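Local coordinates for packaging protein UL32 (Human herpesvirus 8 type M, PDB 6XF9) that binds zinc and forms a pentameric ring required for packaging the viral genome, probably by helping new capsids reach nuclear replication compartments, at residues F2-H13 / M93-H104. Residues are numbered along the deposited sequence; the frame is centred on the assembly and turned at random.
Sequences FVPWQLGTITRH and MAAAADLCEIMH
Ile-10 and Ala-97 meet where two helices cross steeply: CG1 of Ile-10 lies 3.6 Å from CB of Ala-97, and CG2 of Ile-10 reaches toward CE of Met-93. The pair illustrates how alanines let helices come close in a largely helical, zinc-binding fold. The axes of helix 7-12 and of segment 93-104 of the longer helix 89-106 approach to 8.5 Å at 72°, and the extended N-terminus continues along the same surface. There the indole of Trp-5 lies flat on Ala-94, whose CB sits almost exactly above the six-membered ring, 3.6 Å from its centroid, in a CH-pi contact; the indole NE1 is spent on Ala-303 O, and Phe-386 meets the ring edge-to-face. Farther along, the Phe-2 ring drops between Glu-101 and Ile-102 because CG stands anti to the backbone N (chi1 170°), bringing CE2 to 3.5 Å from CG1 of Ile-102 while CB of Asp-98 faces the ring edge. Helix 71-83 borders this end through Phe-71 and Asp-74.

Polar groups are set into this packing and along its border. The buried carboxylate of Asp-98 takes the backbone N-H of Trp-5 on the syn side of OD2, somewhat out of the carboxylate plane, with N 2.9 Å from OD2 and the bond fairly straight (164°), and so ties the N-terminal chain to the helix. Toward the partly exposed border, Arg-12 NH1 makes a salt bridge to OE2 of Glu-101, the guanidinium turned nearly perpendicular to the carboxylate. His-13, just past the short helix, rests one ring face on CB of Cys-100. Its ND1 donates almost straight to Thr-9 O, which fixes the ring's rotation and leaves NE2 aimed at the second helix. The two imidazoles, nearly coplanar, then meet rim to rim, with NE2 of His-13 hydrogen-bonded to ND1 of His-104 at 2.9 Å.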
loop_
_atom_site.group_PDB
_atom_site.type_symbol
_atom_site.label_atom_id
_atom_site.label_comp_id
_atom_site.label_asym_id
_atom_site.label_seq_id
_atom_site.Cartn_x
_atom_site.Cartn_y
_atom_site.Cartn_z
ATOM N N PHE D 2 -32.391 -27.858 43.866
ATOM C CA PHE D 2 -31.252 -28.296 43.088
ATOM C C PHE D 2 -30.308 -27.177 42.919
ATOM O O PHE D 2 -30.645 -26.196 42.333
ATOM C CB PHE D 2 -31.624 -28.772 41.715
ATOM C CG PHE D 2 -30.453 -28.982 40.847
ATOM C CD1 PHE D 2 -29.538 -29.916 41.149
ATOM C CD2 PHE D 2 -30.230 -28.198 39.772
ATOM C CE1 PHE D 2 -28.440 -30.098 40.397
ATOM C CE2 PHE D 2 -29.134 -28.372 39.006
ATOM C CZ PHE D 2 -28.246 -29.324 39.318
ATOM N N VAL D 3 -29.101 -27.393 43.368
ATOM C CA VAL D 3 -28.062 -26.365 43.378
ATOM C C VAL D 3 -26.855 -26.859 42.590
ATOM O O VAL D 3 -26.345 -27.953 42.872
ATOM C CB VAL D 3 -27.655 -26.020 44.819
ATOM C CG1 VAL D 3 -26.338 -25.292 44.835
ATOM C CG2 VAL D 3 -28.700 -25.165 45.470
ATOM N N PRO D 4 -26.370 -26.094 41.610
ATOM C CA PRO D 4 -25.206 -26.513 40.819
ATOM C C PRO D 4 -23.890 -26.336 41.569
ATOM O O PRO D 4 -23.833 -25.767 42.660
ATOM C CB PRO D 4 -25.275 -25.590 39.600
ATOM C CG PRO D 4 -26.729 -25.249 39.473
ATOM C CD PRO D 4 -27.171 -25.081 40.897
ATOM N N TRP D 5 -22.813 -26.810 40.930
ATOM C CA TRP D 5 -21.450 -26.688 41.457
ATOM C C TRP D 5 -21.270 -27.436 42.766
ATOM O O TRP D 5 -20.664 -26.937 43.714
ATOM C CB TRP D 5 -21.048 -25.222 41.636
ATOM C CG TRP D 5 -20.026 -24.807 40.648
ATOM C CD1 TRP D 5 -18.703 -24.579 40.891
ATOM C CD2 TRP D 5 -20.229 -24.580 39.248
ATOM N NE1 TRP D 5 -18.067 -24.234 39.726
ATOM C CE2 TRP D 5 -18.978 -24.222 38.701
ATOM C CE3 TRP D 5 -21.351 -24.641 38.402
ATOM C CZ2 TRP D 5 -18.806 -23.925 37.340
ATOM C CZ3 TRP D 5 -21.183 -24.352 37.047
ATOM C CH2 TRP D 5 -19.915 -23.993 36.532
ATOM N N GLN D 6 -21.762 -28.661 42.813
ATOM C CA GLN D 6 -21.659 -29.445 44.034
ATOM C C GLN D 6 -20.785 -30.652 43.801
ATOM O O GLN D 6 -21.107 -31.503 42.965
ATOM C CB GLN D 6 -23.025 -29.875 44.551
ATOM C CG GLN D 6 -23.836 -28.685 44.935
ATOM C CD GLN D 6 -24.795 -28.967 46.050
ATOM O OE1 GLN D 6 -24.412 -28.888 47.233
ATOM N NE2 GLN D 6 -26.052 -29.262 45.706
ATOM N N LEU D 7 -19.692 -30.730 44.557
ATOM C CA LEU D 7 -18.811 -31.884 44.449
ATOM C C LEU D 7 -19.599 -33.193 44.484
ATOM O O LEU D 7 -19.389 -34.078 43.637
ATOM C CB LEU D 7 -17.791 -31.817 45.576
ATOM C CG LEU D 7 -16.701 -32.864 45.666
ATOM C CD1 LEU D 7 -16.161 -33.214 44.294
ATOM C CD2 LEU D 7 -15.597 -32.292 46.566
ATOM N N GLY D 8 -20.590 -33.283 45.380
ATOM C CA GLY D 8 -21.416 -34.477 45.443
ATOM C C GLY D 8 -22.081 -34.817 44.121
ATOM O O GLY D 8 -22.190 -35.991 43.758
ATOM N N THR D 9 -22.535 -33.796 43.378
ATOM C CA THR D 9 -23.179 -34.056 42.093
ATOM C C THR D 9 -22.187 -34.693 41.128
ATOM O O THR D 9 -22.543 -35.572 40.325
ATOM C CB THR D 9 -23.721 -32.763 41.490
ATOM O OG1 THR D 9 -24.201 -31.879 42.521
ATOM C CG2 THR D 9 -24.861 -33.097 40.546
ATOM N N ILE D 10 -20.926 -34.253 41.199
ATOM C CA ILE D 10 -19.872 -34.832 40.370
ATOM C C ILE D 10 -19.644 -36.282 40.757
ATOM O O ILE D 10 -19.521 -37.164 39.894
ATOM C CB ILE D 10 -18.576 -34.008 40.485
ATOM C CG1 ILE D 10 -18.724 -32.672 39.741
ATOM C CG2 ILE D 10 -17.410 -34.812 39.935
ATOM C CD1 ILE D 10 -17.781 -31.612 40.221
ATOM N N THR D 11 -19.545 -36.534 42.071
ATOM C CA THR D 11 -19.238 -37.869 42.579
ATOM C C THR D 11 -20.304 -38.903 42.200
ATOM O O THR D 11 -19.971 -39.997 41.727
ATOM C CB THR D 11 -19.085 -37.813 44.106
ATOM O OG1 THR D 11 -17.793 -37.294 44.459
ATOM C CG2 THR D 11 -19.228 -39.181 44.692
ATOM N N ARG D 12 -21.590 -38.566 42.343
ATOM C CA ARG D 12 -22.596 -39.601 42.101
ATOM C C ARG D 12 -22.647 -40.042 40.643
ATOM O O ARG D 12 -22.920 -41.217 40.363
ATOM C CB ARG D 12 -23.956 -39.160 42.607
ATOM C CG ARG D 12 -24.827 -38.436 41.670
ATOM C CD ARG D 12 -26.083 -38.175 42.455
ATOM N NE ARG D 12 -25.668 -37.295 43.545
ATOM C CZ ARG D 12 -26.466 -36.462 44.193
ATOM N NH1 ARG D 12 -27.752 -36.405 43.874
ATOM N NH2 ARG D 12 -25.971 -35.696 45.161
ATOM N N HIS D 13 -22.352 -39.153 39.701
ATOM C CA HIS D 13 -22.421 -39.511 38.289
ATOM C C HIS D 13 -21.050 -39.872 37.732
ATOM O O HIS D 13 -20.823 -39.762 36.519
ATOM C CB HIS D 13 -23.047 -38.383 37.473
ATOM C CG HIS D 13 -24.434 -38.048 37.904
ATOM N ND1 HIS D 13 -24.701 -37.089 38.854
ATOM C CD2 HIS D 13 -25.627 -38.568 37.544
ATOM C CE1 HIS D 13 -26.005 -37.014 39.043
ATOM N NE2 HIS D 13 -26.590 -37.901 38.260
ATOM N N MET D 93 -16.718 -29.563 33.419
ATOM C CA MET D 93 -16.995 -30.736 34.242
ATOM C C MET D 93 -18.249 -30.520 35.085
ATOM O O MET D 93 -19.151 -31.364 35.097
ATOM C CB MET D 93 -15.779 -31.011 35.128
ATOM C CG MET D 93 -15.772 -32.300 35.943
ATOM S SD MET D 93 -15.925 -33.836 34.990
ATOM C CE MET D 93 -15.252 -34.950 36.210
ATOM N N ALA D 94 -18.317 -29.383 35.797
ATOM C CA ALA D 94 -19.457 -29.071 36.659
ATOM C C ALA D 94 -20.752 -28.963 35.868
ATOM O O ALA D 94 -21.805 -29.425 36.320
ATOM C CB ALA D 94 -19.199 -27.783 37.426
ATOM N N ALA D 95 -20.723 -28.288 34.720
ATOM C CA ALA D 95 -21.919 -28.250 33.886
ATOM C C ALA D 95 -22.284 -29.645 33.381
ATOM O O ALA D 95 -23.465 -29.949 33.207
ATOM C CB ALA D 95 -21.716 -27.285 32.721
ATOM N N ALA D 96 -21.291 -30.504 33.123
ATOM C CA ALA D 96 -21.607 -31.876 32.738
ATOM C C ALA D 96 -22.326 -32.596 33.865
ATOM O O ALA D 96 -23.427 -33.126 33.677
ATOM C CB ALA D 96 -20.335 -32.638 32.377
ATOM N N ALA D 97 -21.729 -32.579 35.063
ATOM C CA ALA D 97 -22.320 -33.251 36.215
ATOM C C ALA D 97 -23.723 -32.734 36.495
ATOM O O ALA D 97 -24.672 -33.517 36.617
ATOM C CB ALA D 97 -21.423 -33.063 37.442
ATOM N N ASP D 98 -23.889 -31.412 36.547
ATOM C CA ASP D 98 -25.192 -30.863 36.884
ATOM C C ASP D 98 -26.208 -31.103 35.775
ATOM O O ASP D 98 -27.415 -31.069 36.039
ATOM C CB ASP D 98 -25.093 -29.365 37.192
ATOM C CG ASP D 98 -24.054 -29.036 38.283
ATOM O OD1 ASP D 98 -23.686 -29.921 39.104
ATOM O OD2 ASP D 98 -23.643 -27.849 38.352
ATOM N N LEU D 99 -25.754 -31.320 34.536
ATOM C CA LEU D 99 -26.683 -31.693 33.471
ATOM C C LEU D 99 -27.138 -33.144 33.619
ATOM O O LEU D 99 -28.294 -33.461 33.333
ATOM C CB LEU D 99 -26.053 -31.452 32.097
ATOM C CG LEU D 99 -27.051 -31.649 30.952
ATOM C CD1 LEU D 99 -28.059 -30.551 30.978
ATOM C CD2 LEU D 99 -26.369 -31.692 29.606
ATOM N N CYS D 100 -26.234 -34.051 34.008
ATOM C CA CYS D 100 -26.661 -35.380 34.441
ATOM C C CYS D 100 -27.745 -35.301 35.507
ATOM O O CYS D 100 -28.849 -35.836 35.347
ATOM C CB CYS D 100 -25.486 -36.174 35.001
ATOM S SG CYS D 100 -24.661 -37.194 33.846
ATOM N N GLU D 101 -27.434 -34.624 36.608
ATOM C CA GLU D 101 -28.351 -34.579 37.731
ATOM C C GLU D 101 -29.713 -34.068 37.292
ATOM O O GLU D 101 -30.739 -34.662 37.629
ATOM C CB GLU D 101 -27.745 -33.704 38.819
ATOM C CG GLU D 101 -28.578 -33.489 40.041
ATOM C CD GLU D 101 -28.663 -34.690 40.940
ATOM O OE1 GLU D 101 -27.969 -35.703 40.702
ATOM O OE2 GLU D 101 -29.417 -34.592 41.928
ATOM N N ILE D 102 -29.742 -33.006 36.484
ATOM C CA ILE D 102 -31.019 -32.469 36.027
ATOM C C ILE D 102 -31.772 -33.513 35.214
ATOM O O ILE D 102 -33.008 -33.555 35.236
ATOM C CB ILE D 102 -30.805 -31.165 35.236
ATOM C CG1 ILE D 102 -30.424 -30.040 36.184
ATOM C CG2 ILE D 102 -32.059 -30.769 34.456
ATOM C CD1 ILE D 102 -29.873 -28.856 35.466
ATOM N N MET D 103 -31.048 -34.391 34.509
ATOM C CA MET D 103 -31.701 -35.391 33.664
ATOM C C MET D 103 -32.254 -36.563 34.469
ATOM O O MET D 103 -33.314 -37.102 34.127
ATOM C CB MET D 103 -30.713 -35.940 32.631
ATOM C CG MET D 103 -30.264 -34.962 31.578
ATOM S SD MET D 103 -31.553 -34.671 30.372
ATOM C CE MET D 103 -31.578 -36.204 29.456
ATOM N N HIS D 104 -31.556 -36.965 35.532
ATOM C CA HIS D 104 -32.042 -38.021 36.409
ATOM C C HIS D 104 -33.220 -37.575 37.270
ATOM O O HIS D 104 -34.062 -38.405 37.635
ATOM C CB HIS D 104 -30.887 -38.511 37.261
ATOM C CG HIS D 104 -29.925 -39.349 36.489
ATOM N ND1 HIS D 104 -28.560 -39.256 36.646
ATOM C CD2 HIS D 104 -30.130 -40.265 35.512
ATOM C CE1 HIS D 104 -27.966 -40.105 35.825
ATOM N NE2 HIS D 104 -28.896 -40.727 35.122
#